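Local coordinates for protein ArtJ (Geobacillus stearothermophilus, PDB 2PVU) that binds the basic amino acids arginine, lysine and histidine and probably delivers them to its cognate ATP-binding cassette transporter, Art(MP)2, at residues A[71-76]-A[245-250]; A[150-153]-A[158-161]. One frame throughout, in Å; residues are numbered along the deposited sequence.

Contact 1 (A[71-76]-A[245-250]); sequences LDAVMK and KNVINS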
loop_
_atom_site.group_PDB
_atom_site.type_symbol
_atom_site.label_atom_id
_atom_site.label_comp_id
_atom_site.label_asym_id
_atom_site.label_seq_id
_atom_site.Cartn_x
_atom_site.Cartn_y
_atom_site.Cartn_z
ATOM N N LEU A 71 8.735 -0.743 9.613
ATOM C CA LEU A 71 9.164 -2.143 9.804
ATOM C C LEU A 71 10.432 -2.251 10.676
ATOM O O LEU A 71 10.495 -3.057 11.585
ATOM C CB LEU A 71 9.361 -2.842 8.439
ATOM C CG LEU A 71 9.809 -4.319 8.481
ATOM C CD1 LEU A 71 8.694 -5.231 8.962
ATOM C CD2 LEU A 71 10.329 -4.724 7.092
ATOM N N ASP A 72 11.419 -1.412 10.425
ATOM C CA ASP A 72 12.642 -1.463 11.222
ATOM C C ASP A 72 12.393 -1.179 12.694
ATOM O O ASP A 72 12.939 -1.853 13.569
ATOM C CB ASP A 72 13.652 -0.457 10.687
ATOM C CG ASP A 72 15.026 -0.721 11.233
ATOM O OD1 ASP A 72 15.503 -1.874 11.061
ATOM O OD2 ASP A 72 15.592 0.190 11.867
ATOM N N ALA A 73 11.600 -0.155 12.976
ATOM C CA ALA A 73 11.200 0.134 14.374
ATOM C C ALA A 73 10.457 -1.039 15.005
ATOM O O ALA A 73 10.717 -1.451 16.157
ATOM C CB ALA A 73 10.307 1.344 14.391
ATOM N N VAL A 74 9.493 -1.558 14.261
ATOM C CA VAL A 74 8.689 -2.651 14.771
ATOM C C VAL A 74 9.539 -3.915 15.052
ATOM O O VAL A 74 9.483 -4.464 16.150
ATOM C CB VAL A 74 7.499 -2.911 13.815
ATOM C CG1 VAL A 74 6.874 -4.229 14.086
ATOM C CG2 VAL A 74 6.446 -1.751 13.957
ATOM N N MET A 75 10.298 -4.393 14.063
ATOM C CA MET A 75 11.117 -5.585 14.260
ATOM C C MET A 75 12.199 -5.415 15.328
ATOM O O MET A 75 12.520 -6.364 16.042
ATOM C CB MET A 75 11.738 -6.023 12.936
ATOM C CG MET A 75 10.665 -6.334 11.840
ATOM S SD MET A 75 9.409 -7.587 12.227
ATOM C CE MET A 75 10.298 -9.013 11.601
ATOM N N LYS A 76 12.731 -4.212 15.478
ATOM C CA LYS A 76 13.676 -3.948 16.560
ATOM C C LYS A 76 13.005 -4.032 17.937
ATOM O O LYS A 76 13.560 -4.644 18.867
ATOM C CB LYS A 76 14.423 -2.623 16.341
ATOM C CG LYS A 76 15.509 -2.755 15.263
ATOM C CD LYS A 76 16.217 -1.462 14.906
ATOM C CE LYS A 76 17.429 -1.760 14.007
ATOM N NZ LYS A 76 17.935 -0.550 13.288
ATOM N N LYS A 245 2.468 -1.522 19.024
ATOM C CA LYS A 245 1.946 -0.795 20.198
ATOM C C LYS A 245 3.038 -0.006 20.856
ATOM O O LYS A 245 2.853 1.165 21.184
ATOM C CB LYS A 245 1.299 -1.763 21.222
ATOM C CG LYS A 245 -0.065 -2.183 20.777
ATOM C CD LYS A 245 -0.730 -3.141 21.729
ATOM C CE LYS A 245 -2.016 -3.716 21.087
ATOM N NZ LYS A 245 -2.591 -4.831 21.923
ATOM N N ASN A 246 4.168 -0.673 21.061
ATOM C CA ASN A 246 5.340 -0.057 21.694
ATOM C C ASN A 246 5.890 1.107 20.856
ATOM O O ASN A 246 6.132 2.195 21.382
ATOM C CB ASN A 246 6.387 -1.125 22.006
ATOM C CG ASN A 246 5.948 -2.081 23.173
ATOM O OD1 ASN A 246 6.487 -3.201 23.331
ATOM N ND2 ASN A 246 4.973 -1.636 23.990
ATOM N N VAL A 247 6.024 0.890 19.546
ATOM C CA VAL A 247 6.410 1.954 18.587
ATOM C C VAL A 247 5.460 3.165 18.561
ATOM O O VAL A 247 5.911 4.322 18.517
ATOM C CB VAL A 247 6.652 1.372 17.163
ATOM C CG1 VAL A 247 6.828 2.492 16.090
ATOM C CG2 VAL A 247 7.896 0.474 17.197
ATOM N N ILE A 248 4.156 2.911 18.589
ATOM C CA ILE A 248 3.188 3.998 18.687
ATOM C C ILE A 248 3.287 4.700 20.048
ATOM O O ILE A 248 3.376 5.932 20.123
ATOM C CB ILE A 248 1.754 3.520 18.431
ATOM C CG1 ILE A 248 1.596 3.083 16.949
ATOM C CG2 ILE A 248 0.739 4.632 18.855
ATOM C CD1 ILE A 248 0.334 2.301 16.635
ATOM N N ASN A 249 3.319 3.919 21.126
ATOM C CA ASN A 249 3.392 4.493 22.470
ATOM C C ASN A 249 4.587 5.403 22.725
ATOM O O ASN A 249 4.458 6.397 23.435
ATOM C CB ASN A 249 3.367 3.399 23.531
ATOM C CG ASN A 249 2.021 2.756 23.659
ATOM O OD1 ASN A 249 1.059 3.208 23.072
ATOM N ND2 ASN A 249 1.947 1.702 24.446
ATOM N N SER A 250 5.744 5.052 22.165
ATOM C CA SER A 250 6.996 5.774 22.432
ATOM C C SER A 250 7.128 7.097 21.648
ATOM O O SER A 250 8.025 7.888 21.926
ATOM C CB SER A 250 8.196 4.855 22.124
ATOM O OG SER A 250 8.306 4.635 20.719
#
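Ala73 and Val74 meet Val247 where helix 66-78 packs against helix 237-249, two helices of one lobe in a periplasmic-type solute-binding fold of family 3. The CA atoms nearest each other across the pair are those of Val74 and Val247, 6.4 Å apart, and the interface is small, with 115 Å² buried in all.

The contact is apolar and rests on one branched side chain. Val247 directs its CB toward helix 66-78 and splits its two methyls over Ala73: CG2 lies 3.8 Å from Ala73 CB, while CG1 comes to 4.0 Å from the same Ala73 CB. CG2 also reaches backbone, lying 3.6 Å from Ala73 O, so the valine rests on the main chain of the opposing helix as well as on a methyl. Val74 adds a looser touch from the flank, its side chain crossing that of Val247 at about a right angle. With Val74 CG1 anti to the backbone N (chi1 165°), Val74 CG2 stands beside that nitrogen, 4.2 Å from Val247 CG2. Val74 also packs on Val240 and Ala243 further back along helix 237-249, and Lys252 of helix 252-261 touches both Ala73 and Val247.

No hydrogen bond links the two segments; the polar groups pair within their own helix or with residues beyond it. The backbone of Val247 is hydrogen-bonded with Tyr253, which ties it to helix 252-261. On helix 66-78 a salt bridge spans one turn, Lys76 NZ donating to the syn lone pair of Asp72 OD2 at 2.8 Å, while Asp72 OD1 is hydrogen-bonded to Tyr82 OH.

Contact 2 (A[150-153]-A[158-161]); sequences IGVQ and GQEA. With LYS (lysine), chain E.
The beta-alpha-beta unit made of strand 150-153, helix 157-166 and strand 172-175 brings Val152 against the first turn of its helix and, one residue on, sends Gln153 into the lysine pocket. Val152 and Gln159 have the closest CA atoms, 5.5 Å apart, and their side chains cross at about a right angle. Val152 directs its CB toward the helix and divides the work between its methyls. CG2 packs on the aliphatic root of Gln159, 3.7 Å from Gln159 CB, whereas CG1 sits against helix backbone, 3.8 Å from Gly158 O. Gly158 itself presents bare main chain on this side. A serine in place of Val152 would probably leave Gln159 CB and the Gly158 carbonyl without their methyl cover and open a gap between strand and helix.

The polar end of Gln159 is held beyond the valine: OE1 accepts from Ala155 N and NE2 donates to Glu163 OE2, so both ends of the amide have partners.

Gln153 turns the other way. With CG anti to the backbone N (chi1 179°) and the chain extended beyond it, its amide reaches the bound lysine, and Gln153 OE1 accepts a hydrogen bond of 2.8 Å from the ligand's NZ. OE1 is also hydrogen-bonded to Thr178 OG1, and NE2 to Glu176 O and Asp49 OD2; this gripping on both sides of the amide fixes its rotation and leaves the oxygen facing the ammonium group.

Backbone bonds tie strand 150-153 to Lys173 and to Ala192 and Ile194. It runs parallel to both strand 172-175 and strand 192-196; Val152 touches Ile172 and Lys174 of the first, and Gln159 of helix 157-166 meets Lys174 as well.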
loop_
_atom_site.group_PDB
_atom_site.type_symbol
_atom_site.label_atom_id
_atom_site.label_comp_id
_atom_site.label_asym_id
_atom_site.label_seq_id
_atom_site.Cartn_x
_atom_site.Cartn_y
_atom_site.Cartn_z
ATOM N N ILE A 150 -9.750 2.505 -17.195
ATOM C CA ILE A 150 -9.214 2.756 -15.861
ATOM C C ILE A 150 -7.979 1.869 -15.659
ATOM O O ILE A 150 -8.041 0.671 -15.845
ATOM C CB ILE A 150 -10.265 2.440 -14.746
ATOM C CG1 ILE A 150 -11.546 3.261 -14.960
ATOM C CG2 ILE A 150 -9.734 2.773 -13.356
ATOM C CD1 ILE A 150 -12.714 2.715 -14.191
ATOM N N GLY A 151 -6.865 2.455 -15.242
ATOM C CA GLY A 151 -5.717 1.656 -14.921
ATOM C C GLY A 151 -5.643 1.394 -13.418
ATOM O O GLY A 151 -5.904 2.290 -12.608
ATOM N N VAL A 152 -5.275 0.160 -13.055
ATOM C CA VAL A 152 -5.111 -0.225 -11.647
ATOM C C VAL A 152 -3.945 -1.182 -11.535
ATOM O O VAL A 152 -3.539 -1.814 -12.527
ATOM C CB VAL A 152 -6.362 -0.958 -11.088
ATOM C CG1 VAL A 152 -7.559 0.007 -10.965
ATOM C CG2 VAL A 152 -6.705 -2.199 -11.953
ATOM N N GLN A 153 -3.433 -1.327 -10.318
ATOM C CA GLN A 153 -2.508 -2.413 -10.063
ATOM C C GLN A 153 -3.307 -3.705 -9.844
ATOM O O GLN A 153 -4.381 -3.697 -9.195
ATOM C CB GLN A 153 -1.569 -2.111 -8.904
ATOM C CG GLN A 153 -0.597 -3.274 -8.613
ATOM C CD GLN A 153 0.430 -2.926 -7.548
ATOM O OE1 GLN A 153 0.233 -2.000 -6.753
ATOM N NE2 GLN A 153 1.512 -3.682 -7.512
ATOM N N GLY A 158 -8.001 -1.041 -5.370
ATOM C CA GLY A 158 -8.408 -0.123 -6.454
ATOM C C GLY A 158 -9.029 -0.886 -7.610
ATOM O O GLY A 158 -10.035 -0.456 -8.164
ATOM N N GLN A 159 -8.455 -2.032 -7.954
ATOM C CA GLN A 159 -9.085 -2.905 -8.958
ATOM C C GLN A 159 -10.458 -3.295 -8.485
ATOM O O GLN A 159 -11.438 -3.289 -9.247
ATOM C CB GLN A 159 -8.264 -4.161 -9.220
ATOM C CG GLN A 159 -8.967 -5.091 -10.198
ATOM C CD GLN A 159 -8.162 -6.322 -10.479
ATOM O OE1 GLN A 159 -6.944 -6.289 -10.411
ATOM N NE2 GLN A 159 -8.835 -7.411 -10.854
ATOM N N GLU A 160 -10.537 -3.660 -7.210
ATOM C CA GLU A 160 -11.804 -4.024 -6.598
ATOM C C GLU A 160 -12.858 -2.912 -6.710
ATOM O O GLU A 160 -14.016 -3.159 -7.084
ATOM C CB GLU A 160 -11.599 -4.380 -5.111
ATOM C CG GLU A 160 -12.899 -4.981 -4.505
ATOM C CD GLU A 160 -12.735 -5.410 -3.056
ATOM O OE1 GLU A 160 -11.636 -5.190 -2.465
ATOM O OE2 GLU A 160 -13.724 -5.957 -2.500
ATOM N N ALA A 161 -12.474 -1.691 -6.366
ATOM C CA ALA A 161 -13.430 -0.598 -6.431
ATOM C C ALA A 161 -13.913 -0.375 -7.886
ATOM O O ALA A 161 -15.100 -0.126 -8.112
ATOM C CB ALA A 161 -12.845 0.701 -5.820
HETATM N N LYS E . -3.804 -0.751 -0.403
HETATM C CA LYS E . -4.202 -1.365 -1.713
HETATM C C LYS E . -4.354 -2.882 -1.537
HETATM O O LYS E . -4.803 -3.567 -2.444
HETATM C CB LYS E . -3.142 -1.085 -2.773
HETATM C CG LYS E . -1.756 -1.639 -2.364
HETATM C CD LYS E . -0.833 -1.809 -3.590
HETATM C CE LYS E . 0.618 -1.836 -3.133
HETATM N NZ LYS E . 1.570 -2.206 -4.312
HETATM O OXT LYS E . -4.005 -3.447 -0.478
#

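How the contacts relate
Contact 1 and contact 2 lie on opposite sides of the chain's centre, with their own centres 32 Å apart and their nearest atoms about 17 Å apart, so neither touches the other. Along the chain, the strand and helix of 150-153 and 158-161 are nested within the long excursion closed by 71-76 and 245-250. Their relation to the bound lysine differs. Contact 2 reaches the ligand directly through Gln153, and Thr157, at the start of its helix, is also hydrogen-bonded to the lysine through its backbone N. Contact 1 contributes none of the pocket residues; it joins two helices distant in sequence, whereas contact 2 joins a strand to the helix that follows it.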